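Local coordinates for protein trigger factor (Thermotoga maritima, PDB 2NSA) that probably acts as a ribosome-binding chaperone that keeps newly made proteins open and isomerises peptidyl-prolyl bonds, the present chain being its C-terminal chaperone domain, at residues E31-K36 and D157-E162; V41-S46 and R94-E99; K105-N110 and K152-D157; E120-W125 and D130-L135. One frame throughout, in Å; residues are numbered along the deposited sequence.

How the contacts relate
After helix 6-12 the chain enters helix 25-36, where contact 1 opens the widest loop by joining that helix to the far part of helix 140-160; the other three contacts nest inside it, contact 3 sharing D157 with it. Contact 2 closes first, bringing the connection 41-46 onto helix 77-105. Contact 3 follows in series, laying 105-110 along helix 140-160, and contact 4 nests inside it, joining helices 111-125 and 129-138. None of the loops cross. Contacts 1, 2 and 3 touch: L34 O meets R94 NE at 2.7 Å, E162 OE2 pairs with K105 NZ, and I98 packs on K152. Contact 4 stands apart, its centre about 32 Å from that of contact 2.

Contact 1. Residues E31-K36 and D157-E162; sequences EQLLEK and DLLLQE
L33 swings its CG anti to the backbone N (chi1 179°), which carries the branched end of the side chain away from helix 25-36 and in between L159 and L160. Both of these leucines have CG on the other side, beside their own backbone N and anti to the carbonyl carbon (chi1 -64° at L160). One methyl does nearly all the touching. L33 CD2 sits 3.7 Å from L160 CD2 and 3.9 Å from L159 CB, so a single carbon is wedged between two neighbouring residues of the opposite helix. L33 CD2 thus lies at the root of the L159 side chain and also 4.0 Å from L159 CD1, and the two leucines meet at about a right angle. Against L160 the meeting is methyl to methyl and more slanted: the L160 bond starts off to one side, yet its end bends in, CD2 coming within 4.2 Å of L33 CB. The backbones stay well apart, with L33 CA and L160 CA 8.0 Å from each other. This is helix-to-helix packing in the all-helical C-terminal chaperone domain, joining helix 25-36 to the last turns of helix 140-160. Helix 6-12 comes in as a third element, L9 touching L33 and L6 touching L159, while L101 of helix 77-105 reaches L159. At the margin, D157 OD1 forms a salt bridge with R30 NE of helix 25-36. No hydrogen bond or charge pair links the two segments themselves, and their hold on each other therefore rests on shape and the exclusion of water around three leucines, with little directional preference.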
# COMPACT_ATOMS: atom_id res chain seq x y z
N GLU A 31 3.84 -2.53 -7.81
CA GLU A 31 3.00 -3.69 -7.54
C GLU A 31 3.79 -4.88 -7.01
O GLU A 31 3.47 -5.43 -5.96
CB GLU A 31 2.23 -4.08 -8.80
CG GLU A 31 1.07 -5.04 -8.56
CD GLU A 31 0.31 -5.36 -9.83
OE1 GLU A 31 -0.05 -4.41 -10.57
OE2 GLU A 31 0.06 -6.56 -10.09
N GLN A 32 4.83 -5.30 -7.74
CA GLN A 32 5.62 -6.44 -7.30
C GLN A 32 6.39 -6.13 -6.02
O GLN A 32 6.58 -7.00 -5.17
CB GLN A 32 6.60 -6.87 -8.40
CG GLN A 32 7.40 -8.12 -8.05
CD GLN A 32 8.12 -8.72 -9.25
OE1 GLN A 32 8.93 -8.06 -9.91
NE2 GLN A 32 7.82 -9.99 -9.54
N LEU A 33 6.82 -4.88 -5.88
CA LEU A 33 7.55 -4.46 -4.69
C LEU A 33 6.64 -4.61 -3.47
O LEU A 33 7.02 -5.20 -2.47
CB LEU A 33 8.01 -3.01 -4.83
CG LEU A 33 8.77 -2.42 -3.64
CD1 LEU A 33 9.96 -3.30 -3.29
CD2 LEU A 33 9.21 -1.01 -3.98
N LEU A 34 5.43 -4.08 -3.58
CA LEU A 34 4.46 -4.15 -2.48
C LEU A 34 4.08 -5.59 -2.15
O LEU A 34 3.89 -5.94 -0.98
CB LEU A 34 3.18 -3.38 -2.85
CG LEU A 34 3.24 -1.86 -2.82
CD1 LEU A 34 1.91 -1.30 -3.32
CD2 LEU A 34 3.53 -1.37 -1.41
N GLU A 35 3.97 -6.42 -3.17
CA GLU A 35 3.61 -7.81 -2.97
C GLU A 35 4.66 -8.61 -2.22
O GLU A 35 4.33 -9.51 -1.45
CB GLU A 35 3.34 -8.47 -4.33
CG GLU A 35 2.96 -9.93 -4.24
CD GLU A 35 2.66 -10.54 -5.59
OE1 GLU A 35 2.32 -11.74 -5.64
OE2 GLU A 35 2.77 -9.82 -6.61
N LYS A 36 5.93 -8.27 -2.42
CA LYS A 36 7.01 -9.00 -1.77
C LYS A 36 7.47 -8.43 -0.43
O LYS A 36 8.03 -9.16 0.39
CB LYS A 36 8.21 -9.10 -2.72
CG LYS A 36 7.94 -9.92 -3.98
CD LYS A 36 7.55 -11.35 -3.63
CE LYS A 36 7.35 -12.19 -4.89
NZ LYS A 36 6.97 -13.59 -4.57
N ASP A 157 8.82 4.62 -4.47
CA ASP A 157 9.56 5.20 -5.59
C ASP A 157 11.07 5.19 -5.32
O ASP A 157 11.86 4.86 -6.20
CB ASP A 157 9.08 6.62 -5.89
CG ASP A 157 7.73 6.64 -6.60
OD1 ASP A 157 7.22 5.56 -6.95
OD2 ASP A 157 7.19 7.74 -6.80
N LEU A 158 11.46 5.57 -4.11
CA LEU A 158 12.87 5.58 -3.75
C LEU A 158 13.48 4.18 -3.85
O LEU A 158 14.59 4.01 -4.36
CB LEU A 158 13.07 6.12 -2.33
CG LEU A 158 12.96 7.64 -2.16
CD1 LEU A 158 12.87 7.98 -0.68
CD2 LEU A 158 14.17 8.32 -2.80
N LEU A 159 12.76 3.17 -3.35
CA LEU A 159 13.28 1.82 -3.43
C LEU A 159 13.46 1.38 -4.88
O LEU A 159 14.49 0.82 -5.25
CB LEU A 159 12.36 0.84 -2.69
CG LEU A 159 12.26 1.02 -1.18
CD1 LEU A 159 11.23 0.03 -0.63
CD2 LEU A 159 13.62 0.80 -0.52
N LEU A 160 12.45 1.64 -5.71
CA LEU A 160 12.53 1.25 -7.11
C LEU A 160 13.70 1.93 -7.81
O LEU A 160 14.36 1.33 -8.66
CB LEU A 160 11.24 1.60 -7.84
CG LEU A 160 9.98 0.86 -7.38
CD1 LEU A 160 8.80 1.36 -8.17
CD2 LEU A 160 10.16 -0.64 -7.55
N GLN A 161 13.95 3.18 -7.46
CA GLN A 161 15.04 3.94 -8.06
C GLN A 161 16.41 3.49 -7.56
O GLN A 161 17.44 3.92 -8.07
CB GLN A 161 14.83 5.44 -7.83
CG GLN A 161 13.73 6.02 -8.72
CD GLN A 161 13.17 7.34 -8.22
OE1 GLN A 161 13.83 8.07 -7.49
NE2 GLN A 161 11.95 7.66 -8.65
N GLU A 162 16.41 2.61 -6.56
CA GLU A 162 17.66 2.09 -6.01
C GLU A 162 18.02 0.75 -6.64
O GLU A 162 19.11 0.21 -6.40
CB GLU A 162 17.56 1.93 -4.49
CG GLU A 162 17.32 3.22 -3.73
CD GLU A 162 17.19 3.00 -2.24
OE1 GLU A 162 16.56 2.00 -1.83
OE2 GLU A 162 17.70 3.83 -1.46

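Contact 2. Residues V41-S46 and R94-E99; sequences VEIEIS and RDRVIE
V41 and V97 press together hard: V41 CG1 stands 3.3 Å from V97 CG2, closer than two methyl carbons usually come. The same V97 methyl, CG2, is 3.5 Å from V41 CB, so it bears on the branch point as well as on one arm. V41 holds CG1 between its backbone N and carbonyl carbon (chi1 68°), the crowded position for a valine, and this turns that methyl directly against the helix. The two side chains slide past each other in opposite directions. V97 is buried, with L37 and I40 of the preceding connection also against it, which extends the apolar patch back toward helix 25-36. Within the helical C-terminal domain this is a loop-on-helix contact: residues 41-46 run in an extended conformation past helix 77-105 and end at S46, the N-cap of helix 47-64, whose OG is hydrogen-bonded to T49 OG1. Further along that extended run the fit slackens. V41 CG2, the other methyl, gets no nearer to R96 CG than 4.4 Å, and I43 reaches the helix by the end of its chain, CD1 lying 4.2 Å from R96 CB. These are grazing contacts on the aliphatic root of the arginine, which uses its CB and CG here while the residue as a whole is exposed. The side chains of V41 and I43 also touch K93, one helical turn before V97.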
# COMPACT_ATOMS: atom_id res chain seq x y z
N VAL A 41 9.65 -9.08 6.99
CA VAL A 41 9.35 -8.63 8.34
C VAL A 41 8.49 -9.65 9.08
O VAL A 41 7.76 -10.42 8.47
CB VAL A 41 8.62 -7.26 8.33
CG1 VAL A 41 7.23 -7.41 7.74
CG2 VAL A 41 8.56 -6.69 9.74
N GLU A 42 8.61 -9.65 10.40
CA GLU A 42 7.84 -10.56 11.24
C GLU A 42 6.97 -9.76 12.19
O GLU A 42 7.42 -8.78 12.79
CB GLU A 42 8.78 -11.47 12.05
CG GLU A 42 9.77 -10.71 12.92
CD GLU A 42 10.51 -11.61 13.89
OE1 GLU A 42 9.85 -12.20 14.77
OE2 GLU A 42 11.75 -11.72 13.77
N ILE A 43 5.71 -10.18 12.31
CA ILE A 43 4.75 -9.52 13.19
C ILE A 43 4.26 -10.54 14.22
O ILE A 43 3.87 -11.65 13.86
CB ILE A 43 3.51 -9.02 12.41
CG1 ILE A 43 3.92 -7.99 11.35
CG2 ILE A 43 2.49 -8.43 13.38
CD1 ILE A 43 4.26 -6.63 11.90
N GLU A 44 4.28 -10.16 15.49
CA GLU A 44 3.81 -11.03 16.55
C GLU A 44 2.44 -10.53 17.01
O GLU A 44 2.36 -9.66 17.88
CB GLU A 44 4.82 -11.05 17.70
CG GLU A 44 5.22 -9.67 18.21
CD GLU A 44 6.41 -9.72 19.16
OE1 GLU A 44 6.61 -10.77 19.82
OE2 GLU A 44 7.14 -8.71 19.26
N ILE A 45 1.38 -11.06 16.41
CA ILE A 45 0.02 -10.65 16.74
C ILE A 45 -0.86 -11.88 16.95
O ILE A 45 -0.63 -12.93 16.35
CB ILE A 45 -0.56 -9.75 15.62
CG1 ILE A 45 -1.78 -8.98 16.12
CG2 ILE A 45 -0.92 -10.58 14.40
CD1 ILE A 45 -2.22 -7.88 15.18
N SER A 46 -1.88 -11.76 17.80
CA SER A 46 -2.76 -12.89 18.09
C SER A 46 -3.67 -13.25 16.93
O SER A 46 -4.04 -12.39 16.12
CB SER A 46 -3.63 -12.61 19.32
OG SER A 46 -4.69 -11.71 19.02
N ARG A 94 3.27 -5.14 5.61
CA ARG A 94 3.65 -4.17 4.60
C ARG A 94 3.70 -2.76 5.17
O ARG A 94 4.66 -2.01 4.94
CB ARG A 94 2.67 -4.22 3.42
CG ARG A 94 3.20 -3.56 2.16
CD ARG A 94 2.23 -3.68 0.99
NE ARG A 94 1.90 -5.06 0.66
CZ ARG A 94 0.78 -5.67 1.03
NH1 ARG A 94 -0.13 -5.01 1.74
NH2 ARG A 94 0.54 -6.93 0.67
N ASP A 95 2.66 -2.37 5.90
CA ASP A 95 2.64 -1.03 6.46
C ASP A 95 3.77 -0.82 7.47
O ASP A 95 4.34 0.27 7.53
CB ASP A 95 1.27 -0.71 7.07
CG ASP A 95 0.19 -0.56 6.01
OD1 ASP A 95 0.54 -0.45 4.81
OD2 ASP A 95 -1.01 -0.54 6.36
N ARG A 96 4.10 -1.84 8.25
CA ARG A 96 5.20 -1.71 9.20
C ARG A 96 6.51 -1.51 8.44
O ARG A 96 7.32 -0.63 8.79
CB ARG A 96 5.30 -2.96 10.08
CG ARG A 96 6.56 -3.01 10.94
CD ARG A 96 6.65 -1.87 11.94
NE ARG A 96 7.81 -2.06 12.81
CZ ARG A 96 8.34 -1.11 13.58
NH1 ARG A 96 7.82 0.11 13.61
NH2 ARG A 96 9.41 -1.39 14.32
N VAL A 97 6.74 -2.31 7.40
CA VAL A 97 7.97 -2.20 6.60
C VAL A 97 8.09 -0.81 5.98
O VAL A 97 9.17 -0.20 6.00
CB VAL A 97 8.01 -3.26 5.47
CG1 VAL A 97 9.26 -3.06 4.61
CG2 VAL A 97 8.02 -4.65 6.07
N ILE A 98 6.99 -0.31 5.43
CA ILE A 98 6.99 1.00 4.79
C ILE A 98 7.28 2.10 5.80
O ILE A 98 8.09 3.01 5.54
CB ILE A 98 5.64 1.26 4.07
CG1 ILE A 98 5.54 0.34 2.85
CG2 ILE A 98 5.53 2.72 3.63
CD1 ILE A 98 4.15 0.16 2.31
N GLU A 99 6.63 2.01 6.95
CA GLU A 99 6.83 3.02 8.00
C GLU A 99 8.28 3.02 8.47
O GLU A 99 8.89 4.09 8.62
CB GLU A 99 5.87 2.76 9.17
CG GLU A 99 5.78 3.93 10.13
CD GLU A 99 4.57 3.84 11.05
OE1 GLU A 99 3.44 4.12 10.59
OE2 GLU A 99 4.77 3.48 12.22

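Contact 3. Residues K105-N110 and K152-D157; sequences KGISVN and KRKVLD
K154 reaches across from helix 140-160 to I107 and S108, and nearly every step of its chain can be accounted for. CB starts over the branch methyl of the isoleucine, K154 CB lying 4.1 Å from I107 CG2. Beyond CG the chain runs on and then bends at its third torsion (chi3 64°), a turn that brings the outer carbon back over the same methyl: K154 CE is 3.8 Å from I107 CG2. K154 CE is also 3.7 Å from S108 O, already leading into the polar end. K154 NZ then donates to S108 O at 2.7 Å, arriving nearly along the C=O axis with a C=O...N angle of 171°, head-on to the oxygen. The same ammonium group forms a salt bridge with E113 OE2 on helix 111-125. The connection it grips leaves helix 77-105 through a Schellman motif, in which G106 has positive phi, and enters helix 111-125 at N110, whose OD1 caps E113 N. I107, pointing at helix 140-160, also packs on L151 and on L158. With an alanine in place of K154, S108 O would probably lose its charged donor and E113 its positive mate, and I107 CG2 would lack the aliphatic cover that CE provides. One lysine thus does two jobs, its carbon chain covering an isoleucine and its charge linking a loop carbonyl to a carboxylate, and the nearness of that carboxylate and carbonyl would probably favour the protonated amine.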
# COMPACT_ATOMS: atom_id res chain seq x y z
N LYS A 105 15.04 6.14 6.12
CA LYS A 105 15.46 7.00 5.01
C LYS A 105 15.28 8.49 5.25
O LYS A 105 15.66 9.30 4.40
CB LYS A 105 14.71 6.60 3.74
CG LYS A 105 15.12 5.25 3.20
CD LYS A 105 14.38 4.94 1.93
CE LYS A 105 15.09 3.85 1.16
NZ LYS A 105 16.48 4.29 0.83
N GLY A 106 14.70 8.86 6.38
CA GLY A 106 14.49 10.26 6.69
C GLY A 106 13.42 10.90 5.83
O GLY A 106 13.47 12.10 5.54
N ILE A 107 12.42 10.11 5.44
CA ILE A 107 11.33 10.60 4.61
C ILE A 107 10.14 10.99 5.48
O ILE A 107 9.80 10.29 6.44
CB ILE A 107 10.89 9.51 3.60
CG1 ILE A 107 12.09 9.04 2.78
CG2 ILE A 107 9.78 10.05 2.69
CD1 ILE A 107 12.83 10.17 2.08
N SER A 108 9.50 12.11 5.13
CA SER A 108 8.34 12.61 5.86
C SER A 108 7.40 13.33 4.90
O SER A 108 7.66 13.38 3.70
CB SER A 108 8.81 13.57 6.96
OG SER A 108 7.76 13.89 7.86
N VAL A 109 6.31 13.89 5.42
CA VAL A 109 5.36 14.62 4.60
C VAL A 109 5.00 15.95 5.27
O VAL A 109 4.69 15.97 6.46
CB VAL A 109 4.05 13.82 4.39
CG1 VAL A 109 3.08 14.61 3.51
CG2 VAL A 109 4.35 12.48 3.74
N ASN A 110 5.06 17.05 4.53
CA ASN A 110 4.71 18.35 5.12
C ASN A 110 3.35 18.85 4.62
O ASN A 110 2.72 18.22 3.77
CB ASN A 110 5.81 19.39 4.84
CG ASN A 110 6.10 19.56 3.36
OD1 ASN A 110 5.18 19.69 2.55
ND2 ASN A 110 7.38 19.58 3.01
N LYS A 152 4.00 6.59 1.59
CA LYS A 152 4.15 5.27 1.00
C LYS A 152 4.62 5.37 -0.45
O LYS A 152 5.52 4.64 -0.86
CB LYS A 152 2.80 4.54 1.07
CG LYS A 152 2.76 3.20 0.39
CD LYS A 152 1.41 2.55 0.66
CE LYS A 152 1.31 1.17 0.06
NZ LYS A 152 -0.07 0.64 0.24
N ARG A 153 4.04 6.29 -1.21
CA ARG A 153 4.44 6.46 -2.60
C ARG A 153 5.91 6.88 -2.69
O ARG A 153 6.65 6.39 -3.54
CB ARG A 153 3.57 7.50 -3.32
CG ARG A 153 3.96 7.71 -4.78
CD ARG A 153 3.97 6.40 -5.57
NE ARG A 153 2.63 5.89 -5.86
CZ ARG A 153 1.78 6.46 -6.72
NH1 ARG A 153 2.12 7.56 -7.37
NH2 ARG A 153 0.59 5.91 -6.93
N LYS A 154 6.33 7.79 -1.81
CA LYS A 154 7.71 8.24 -1.84
C LYS A 154 8.67 7.12 -1.48
O LYS A 154 9.72 6.96 -2.11
CB LYS A 154 7.88 9.44 -0.91
CG LYS A 154 7.15 10.67 -1.45
CD LYS A 154 6.84 11.70 -0.39
CE LYS A 154 8.10 12.29 0.18
NZ LYS A 154 7.80 13.49 1.01
N VAL A 155 8.32 6.32 -0.48
CA VAL A 155 9.18 5.21 -0.09
C VAL A 155 9.29 4.19 -1.21
O VAL A 155 10.39 3.74 -1.54
CB VAL A 155 8.67 4.54 1.21
CG1 VAL A 155 9.48 3.27 1.50
CG2 VAL A 155 8.80 5.51 2.37
N LEU A 156 8.16 3.83 -1.82
CA LEU A 156 8.20 2.85 -2.91
C LEU A 156 9.03 3.37 -4.09
O LEU A 156 9.85 2.63 -4.64
CB LEU A 156 6.79 2.52 -3.38
CG LEU A 156 5.92 1.84 -2.32
CD1 LEU A 156 4.50 1.72 -2.87
CD2 LEU A 156 6.47 0.48 -1.94
N ASP A 157 8.82 4.62 -4.47
CA ASP A 157 9.56 5.20 -5.59
C ASP A 157 11.07 5.19 -5.32
O ASP A 157 11.86 4.86 -6.20
CB ASP A 157 9.08 6.62 -5.89
CG ASP A 157 7.73 6.64 -6.60
OD1 ASP A 157 7.22 5.56 -6.95
OD2 ASP A 157 7.19 7.74 -6.80

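Contact 4. Residues E120-W125 and D130-L135; sequences ELAPFW and DRAKSL
A122 and A132 face each other where two consecutive helices, 111-125 and 129-138, pack at an angle across a short connection, at one end of the all-helical C-terminal domain. The apolar contacts come first. The two small residues allow a close approach, A122 CA and A132 CA lying 5.5 Å apart, and their methyls meet, A122 CB to A132 CB, at 3.9 Å. A132 CB also meets the indole of W125, 4.0 Å from CE3 and equally far from CZ3, in a slanted approach to the six-membered ring. I127 of the connecting turn touches A132 too, while L142 of helix 140-160 packs on W125.

Within the first helix the ring has its own cover: L121 CB stands 3.9 Å above the W125 plane, over its centre. With its CG anti to the carbonyl carbon (chi1 -72°), the tryptophan lays its ring back over the preceding turn. That helix is kinked at P123 and F124, the proline having no N-H and F124 N making a weak bond to L121 O, before W125 N bonds to L121 O.

Polar links lie away from the alanines. K133 NZ forms a salt bridge with E119 OE2, tying the second helix to the first. S134 grips D130 O twice, its N and its OG reaching the oxygen from opposite faces of the carbonyl plane, with S134 OG 2.9 Å from D130 O and tilted 28° from that plane.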
# COMPACT_ATOMS: atom_id res chain seq x y z
N GLU A 120 -4.63 18.00 -6.41
CA GLU A 120 -4.68 17.03 -7.50
C GLU A 120 -5.86 16.08 -7.38
O GLU A 120 -6.40 15.62 -8.38
CB GLU A 120 -3.38 16.24 -7.54
CG GLU A 120 -2.15 17.11 -7.65
CD GLU A 120 -0.88 16.32 -7.78
OE1 GLU A 120 -0.60 15.50 -6.87
OE2 GLU A 120 -0.15 16.50 -8.78
N LEU A 121 -6.27 15.77 -6.15
CA LEU A 121 -7.40 14.87 -5.94
C LEU A 121 -8.74 15.55 -6.17
O LEU A 121 -9.72 14.90 -6.51
CB LEU A 121 -7.38 14.30 -4.53
CG LEU A 121 -6.37 13.19 -4.25
CD1 LEU A 121 -6.28 12.95 -2.74
CD2 LEU A 121 -6.79 11.93 -4.97
N ALA A 122 -8.77 16.87 -5.98
CA ALA A 122 -10.01 17.63 -6.12
C ALA A 122 -10.91 17.25 -7.30
O ALA A 122 -12.08 16.93 -7.10
CB ALA A 122 -9.69 19.11 -6.17
N PRO A 123 -10.38 17.29 -8.53
CA PRO A 123 -11.19 16.94 -9.70
C PRO A 123 -11.80 15.54 -9.65
O PRO A 123 -12.90 15.31 -10.14
CB PRO A 123 -10.22 17.13 -10.87
CG PRO A 123 -8.89 16.86 -10.25
CD PRO A 123 -8.99 17.57 -8.93
N PHE A 124 -11.08 14.61 -9.04
CA PHE A 124 -11.60 13.25 -8.92
C PHE A 124 -12.71 13.22 -7.89
O PHE A 124 -13.68 12.48 -8.03
CB PHE A 124 -10.49 12.29 -8.51
CG PHE A 124 -9.42 12.12 -9.54
CD1 PHE A 124 -8.29 12.93 -9.53
CD2 PHE A 124 -9.54 11.15 -10.53
CE1 PHE A 124 -7.29 12.77 -10.48
CE2 PHE A 124 -8.55 10.99 -11.49
CZ PHE A 124 -7.42 11.80 -11.47
N TRP A 125 -12.56 14.03 -6.85
CA TRP A 125 -13.56 14.10 -5.80
C TRP A 125 -14.77 14.89 -6.27
O TRP A 125 -15.84 14.81 -5.67
CB TRP A 125 -12.96 14.74 -4.54
CG TRP A 125 -11.97 13.87 -3.82
CD1 TRP A 125 -11.71 12.54 -4.05
CD2 TRP A 125 -11.15 14.24 -2.71
NE1 TRP A 125 -10.79 12.07 -3.15
CE2 TRP A 125 -10.42 13.10 -2.31
CE3 TRP A 125 -10.95 15.44 -2.00
CZ2 TRP A 125 -9.53 13.11 -1.24
CZ3 TRP A 125 -10.06 15.46 -0.94
CH2 TRP A 125 -9.36 14.30 -0.57
N ASP A 130 -9.78 24.35 -3.49
CA ASP A 130 -9.88 25.00 -2.19
C ASP A 130 -10.75 24.20 -1.24
O ASP A 130 -10.48 24.13 -0.04
CB ASP A 130 -10.44 26.41 -2.35
CG ASP A 130 -10.29 27.23 -1.09
OD1 ASP A 130 -11.07 27.00 -0.14
OD2 ASP A 130 -9.38 28.08 -1.03
N ARG A 131 -11.79 23.58 -1.79
CA ARG A 131 -12.71 22.75 -1.02
C ARG A 131 -11.96 21.52 -0.52
O ARG A 131 -12.10 21.12 0.64
CB ARG A 131 -13.87 22.31 -1.90
CG ARG A 131 -14.99 21.60 -1.17
CD ARG A 131 -15.77 22.59 -0.33
NE ARG A 131 -16.89 21.97 0.36
CZ ARG A 131 -17.76 22.66 1.09
NH1 ARG A 131 -17.63 23.98 1.20
NH2 ARG A 131 -18.76 22.04 1.71
N ALA A 132 -11.16 20.93 -1.40
CA ALA A 132 -10.39 19.75 -1.04
C ALA A 132 -9.37 20.06 0.05
O ALA A 132 -9.25 19.30 1.02
CB ALA A 132 -9.68 19.19 -2.28
N LYS A 133 -8.64 21.16 -0.09
CA LYS A 133 -7.65 21.53 0.92
C LYS A 133 -8.29 21.84 2.27
O LYS A 133 -7.68 21.59 3.31
CB LYS A 133 -6.82 22.72 0.43
CG LYS A 133 -5.81 22.33 -0.64
CD LYS A 133 -4.96 23.51 -1.09
CE LYS A 133 -5.79 24.51 -1.87
NZ LYS A 133 -4.95 25.63 -2.36
N SER A 134 -9.51 22.36 2.26
CA SER A 134 -10.22 22.68 3.49
C SER A 134 -10.68 21.40 4.19
O SER A 134 -10.64 21.31 5.42
CB SER A 134 -11.43 23.56 3.21
OG SER A 134 -11.03 24.83 2.74
N LEU A 135 -11.12 20.43 3.41
CA LEU A 135 -11.57 19.15 3.96
C LEU A 135 -10.42 18.45 4.66
O LEU A 135 -10.57 17.90 5.75
CB LEU A 135 -12.14 18.25 2.85
CG LEU A 135 -13.65 18.29 2.60
CD1 LEU A 135 -14.13 19.72 2.48
CD2 LEU A 135 -13.97 17.50 1.34